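Local coordinates for sensor protein (Shewanella oneidensis, PDB 3LIC) that probably senses an extracellular signal through its PDC-fold domain and relays it across the membrane to its own histidine kinase part in two-component signalling, at residues 72-78 with 162-168; 10-15 with 242-246. One frame throughout, in Å; residues are numbered along the deposited sequence.

Contact 1 of 2, residues 72-78 with 162-168; sequences FFGSAIA and VTTVDLA. With EDO (1,2-ethanediol), chain B.
Backbone bonds join Ala78 and Val162 in both directions; Ala78 N to Val162 O, at 2.9 Å, is nearly straight. They lie on neighbouring central strands of the six-stranded antiparallel sheet of the PDC sensor domain. Phe73 and Gly74 share Asp166 as partner, making a classic beta bulge. Phe73 N meets Asp166 O at 2.8 Å, and Gly74 N reaches the same oxygen weakly. Asp166 N returns a bond to Gly74 O.

Ser75 OG donates to Thr164 O (2.9 Å). Thr164 OG1, between its own N and carbonyl carbon (chi1 65°), accepts from Ala76 N at 2.8 Å and donates to O1 of an ethanediol most likely from the crystallisation solution. O2 of the diol donates to Asp166 OD1, which Tyr93 also binds.

Val165 CG1 lies over one Phe72 ring face, 3.6 Å from the centroid, in a CH-pi contact. Phe72 CD1 also meets Leu167 CD2 at 4.0 Å. With an alanine here, Val165 CG1 is likely to lose the ring it rests on and a gap to open beside Leu167 CD2.

Strands 92-96 and 145-153 flank the pair. Helices 2-46 and 55-68 pack on the Phe72 and Val165 face, and Trp120 touches Ala78, Val162 and Thr164.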
# COMPACT_ATOMS: atom_id res chain seq x y z
N PHE A 72 6.39 8.58 -3.14
CA PHE A 72 7.04 7.26 -2.89
C PHE A 72 7.88 7.31 -1.62
O PHE A 72 8.55 8.27 -1.37
CB PHE A 72 7.89 6.75 -4.07
CG PHE A 72 7.15 6.70 -5.43
CD1 PHE A 72 5.78 6.62 -5.50
CD2 PHE A 72 7.87 6.65 -6.60
CE1 PHE A 72 5.12 6.52 -6.71
CE2 PHE A 72 7.23 6.56 -7.85
CZ PHE A 72 5.81 6.54 -7.89
N PHE A 73 7.81 6.28 -0.80
CA PHE A 73 8.62 6.24 0.38
C PHE A 73 10.03 5.71 0.05
O PHE A 73 11.05 6.21 0.53
CB PHE A 73 7.98 5.30 1.41
CG PHE A 73 8.81 5.16 2.63
CD1 PHE A 73 8.87 6.22 3.57
CD2 PHE A 73 9.60 4.00 2.83
CE1 PHE A 73 9.68 6.12 4.69
CE2 PHE A 73 10.44 3.90 3.95
CZ PHE A 73 10.48 4.99 4.87
N GLY A 74 10.09 4.69 -0.80
CA GLY A 74 11.34 4.00 -1.02
C GLY A 74 11.30 3.17 -2.31
O GLY A 74 10.24 2.87 -2.84
N SER A 75 12.46 2.79 -2.81
CA SER A 75 12.49 1.93 -3.98
C SER A 75 13.68 0.98 -3.96
O SER A 75 14.75 1.36 -3.52
CB SER A 75 12.46 2.81 -5.25
OG SER A 75 12.81 2.03 -6.37
N ALA A 76 13.50 -0.26 -4.36
CA ALA A 76 14.64 -1.19 -4.34
C ALA A 76 14.91 -1.81 -5.72
O ALA A 76 13.98 -1.95 -6.55
CB ALA A 76 14.38 -2.33 -3.31
N ILE A 77 16.16 -2.23 -5.94
CA ILE A 77 16.50 -3.07 -7.07
C ILE A 77 17.19 -4.31 -6.52
O ILE A 77 18.33 -4.24 -6.09
CB ILE A 77 17.47 -2.39 -8.02
CG1 ILE A 77 16.80 -1.14 -8.61
CG2 ILE A 77 17.97 -3.46 -9.13
CD1 ILE A 77 17.72 -0.37 -9.53
N ALA A 78 16.49 -5.45 -6.56
CA ALA A 78 16.87 -6.63 -5.81
C ALA A 78 17.12 -7.79 -6.78
O ALA A 78 16.30 -8.06 -7.65
CB ALA A 78 15.80 -6.94 -4.82
N VAL A 162 13.74 -8.09 -9.13
CA VAL A 162 12.59 -7.15 -9.16
C VAL A 162 13.04 -5.71 -8.81
O VAL A 162 14.04 -5.50 -8.11
CB VAL A 162 11.59 -7.60 -8.12
CG1 VAL A 162 11.17 -9.11 -8.35
CG2 VAL A 162 12.19 -7.47 -6.69
N THR A 163 12.31 -4.70 -9.29
CA THR A 163 12.42 -3.36 -8.76
C THR A 163 11.09 -3.08 -8.02
O THR A 163 10.09 -3.75 -8.29
CB THR A 163 12.67 -2.32 -9.83
OG1 THR A 163 11.48 -2.16 -10.62
CG2 THR A 163 13.80 -2.77 -10.76
N THR A 164 11.09 -2.14 -7.09
CA THR A 164 9.96 -2.02 -6.18
C THR A 164 9.66 -0.58 -5.99
O THR A 164 10.51 0.26 -6.27
CB THR A 164 10.22 -2.60 -4.75
OG1 THR A 164 11.25 -1.85 -4.10
CG2 THR A 164 10.57 -4.13 -4.77
N VAL A 165 8.47 -0.28 -5.51
CA VAL A 165 8.20 1.06 -4.97
C VAL A 165 7.48 0.75 -3.64
O VAL A 165 6.62 -0.16 -3.57
CB VAL A 165 7.34 1.97 -5.94
CG1 VAL A 165 7.08 3.32 -5.38
CG2 VAL A 165 8.15 2.31 -7.18
N ASP A 166 7.89 1.44 -2.56
CA ASP A 166 7.23 1.36 -1.25
C ASP A 166 6.37 2.60 -1.03
O ASP A 166 6.79 3.74 -1.32
CB ASP A 166 8.27 1.30 -0.09
CG ASP A 166 9.19 0.08 -0.18
OD1 ASP A 166 10.28 0.12 0.43
OD2 ASP A 166 8.79 -0.92 -0.85
N LEU A 167 5.18 2.37 -0.46
CA LEU A 167 4.33 3.45 -0.05
C LEU A 167 4.16 3.36 1.47
O LEU A 167 3.68 2.35 1.97
CB LEU A 167 2.95 3.34 -0.72
CG LEU A 167 2.90 3.42 -2.25
CD1 LEU A 167 1.38 3.35 -2.60
CD2 LEU A 167 3.51 4.73 -2.79
N ALA A 168 4.54 4.41 2.20
CA ALA A 168 4.47 4.38 3.67
C ALA A 168 3.01 4.47 4.11
O ALA A 168 2.29 5.40 3.66
CB ALA A 168 5.28 5.55 4.25
C1 EDO B . 11.32 -3.43 -0.61
O1 EDO B . 10.94 -2.39 -1.54
C2 EDO B . 11.83 -2.87 0.72
O2 EDO B . 10.74 -2.28 1.45

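Contact 2 of 2, residues 10-15 with 242-246; sequences LYENLA and YLASV
Leu243 points at the helix and meets Leu10, Tyr11 and Leu14, crossing each at about a right angle. Its CG lies 3.6 Å from Tyr11 CZ and 3.5 Å from Tyr11 OH. Its CD2 is over one face of the Tyr11 ring, offset toward the rim. The ring reaches the strand from the flank of the helix. Its edge faces the backbone, with CE1 3.7 Å from Ala244 O. The other reach of Leu243 CD2 is to Leu10 CB and CD1, both at 4.1 Å.

Leu14 comes from the next turn of the helix. Its CD1 leans on Leu243 CB at 3.7 Å and also meets Leu243 O.

The segments belong to the long N-terminal helix 2-46 and to strand 241-248 of the five-stranded antiparallel sheet. The helix lies across the sheet, as in PDC sensor domains. The short axes pass 7.8 Å apart at 42°. No hydrogen bond links the two segments.

Further along, Ser245 CB packs on Leu14 CB at 3.8 Å. Its OG is anti to its own N (chi1 179°), which brings it close to Ala15 CA, at 3.3 Å. That hydroxyl is hydrogen-bonded to Gln231 and Ser18. Leu265 of helix 262-268 touches both Leu14 and Leu243, and Phe266 touches Leu10.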
# COMPACT_ATOMS: atom_id res chain seq x y z
N LEU A 10 -26.16 13.09 5.64
CA LEU A 10 -24.89 12.61 6.16
C LEU A 10 -24.29 11.53 5.26
O LEU A 10 -23.07 11.53 5.00
CB LEU A 10 -24.98 12.08 7.61
CG LEU A 10 -25.31 13.17 8.65
CD1 LEU A 10 -25.54 12.59 10.06
CD2 LEU A 10 -24.22 14.32 8.65
N TYR A 11 -25.12 10.59 4.81
CA TYR A 11 -24.63 9.50 3.96
C TYR A 11 -24.20 10.01 2.58
O TYR A 11 -23.28 9.44 1.94
CB TYR A 11 -25.66 8.39 3.80
CG TYR A 11 -25.58 7.35 4.90
CD1 TYR A 11 -24.36 6.74 5.25
CD2 TYR A 11 -26.74 6.96 5.61
CE1 TYR A 11 -24.30 5.81 6.27
CE2 TYR A 11 -26.69 6.00 6.62
CZ TYR A 11 -25.48 5.43 6.94
OH TYR A 11 -25.44 4.49 7.91
N GLU A 12 -24.89 11.04 2.09
CA GLU A 12 -24.56 11.54 0.75
C GLU A 12 -23.18 12.18 0.81
O GLU A 12 -22.39 12.00 -0.06
CB GLU A 12 -25.63 12.51 0.24
CG GLU A 12 -27.00 11.83 0.20
CD GLU A 12 -28.10 12.72 -0.35
OE1 GLU A 12 -28.01 13.97 -0.19
OE2 GLU A 12 -29.07 12.15 -0.92
N ASN A 13 -22.88 12.87 1.91
CA ASN A 13 -21.62 13.56 2.07
C ASN A 13 -20.52 12.52 2.26
O ASN A 13 -19.48 12.63 1.66
CB ASN A 13 -21.64 14.49 3.26
CG ASN A 13 -22.57 15.68 3.07
OD1 ASN A 13 -23.05 15.94 1.97
ND2 ASN A 13 -22.86 16.39 4.16
N LEU A 14 -20.79 11.51 3.08
CA LEU A 14 -19.82 10.43 3.28
C LEU A 14 -19.56 9.73 1.96
O LEU A 14 -18.40 9.36 1.73
CB LEU A 14 -20.24 9.40 4.36
CG LEU A 14 -20.12 9.85 5.82
CD1 LEU A 14 -20.90 8.89 6.72
CD2 LEU A 14 -18.66 10.03 6.37
N ALA A 15 -20.59 9.58 1.10
CA ALA A 15 -20.42 8.88 -0.20
C ALA A 15 -19.50 9.71 -1.08
O ALA A 15 -18.72 9.15 -1.86
CB ALA A 15 -21.76 8.68 -0.95
N TYR A 242 -20.82 4.27 14.22
CA TYR A 242 -20.30 5.06 13.10
C TYR A 242 -21.29 5.00 11.95
O TYR A 242 -21.93 3.98 11.76
CB TYR A 242 -18.98 4.48 12.61
CG TYR A 242 -17.85 4.65 13.57
CD1 TYR A 242 -16.89 5.65 13.38
CD2 TYR A 242 -17.73 3.83 14.66
CE1 TYR A 242 -15.84 5.82 14.28
CE2 TYR A 242 -16.73 3.98 15.54
CZ TYR A 242 -15.78 4.97 15.36
OH TYR A 242 -14.76 5.08 16.27
N LEU A 243 -21.35 6.06 11.16
CA LEU A 243 -21.88 5.96 9.83
C LEU A 243 -20.68 5.81 8.88
O LEU A 243 -19.65 6.48 9.08
CB LEU A 243 -22.73 7.21 9.50
CG LEU A 243 -24.25 7.17 9.82
CD1 LEU A 243 -24.58 6.58 11.16
CD2 LEU A 243 -24.85 8.55 9.65
N ALA A 244 -20.77 4.93 7.89
CA ALA A 244 -19.60 4.57 7.05
C ALA A 244 -20.01 4.51 5.60
O ALA A 244 -21.18 4.20 5.26
CB ALA A 244 -19.03 3.26 7.46
N SER A 245 -19.06 4.80 4.74
CA SER A 245 -19.28 4.71 3.33
C SER A 245 -18.09 4.01 2.73
O SER A 245 -16.95 4.39 3.00
CB SER A 245 -19.44 6.10 2.74
OG SER A 245 -19.64 6.03 1.37
N VAL A 246 -18.36 3.01 1.89
CA VAL A 246 -17.36 2.16 1.29
C VAL A 246 -17.35 2.52 -0.17
O VAL A 246 -18.39 2.57 -0.78
CB VAL A 246 -17.83 0.68 1.38
CG1 VAL A 246 -16.86 -0.30 0.61
CG2 VAL A 246 -18.04 0.26 2.82

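The middle of the chain lies between the two contacts. Their centres are about 34 Å apart and their nearest atoms about 19 Å, so they do not touch. Each belongs to a different antiparallel sheet: contact 1 to the six-stranded one, contact 2 to the five-stranded one. Helix 2-46 is common to both. It supplies residues 10-15 to contact 2, and further along it packs on Phe72, Thr163 and Val165 of contact 1. Along the chain the order is 10-15, 72-78, 162-168, 242-246, so both segments of contact 1 come between those of contact 2. One long helix thus spans both sheets, consistent with a double PDC sensor whose two halves share a helical spine.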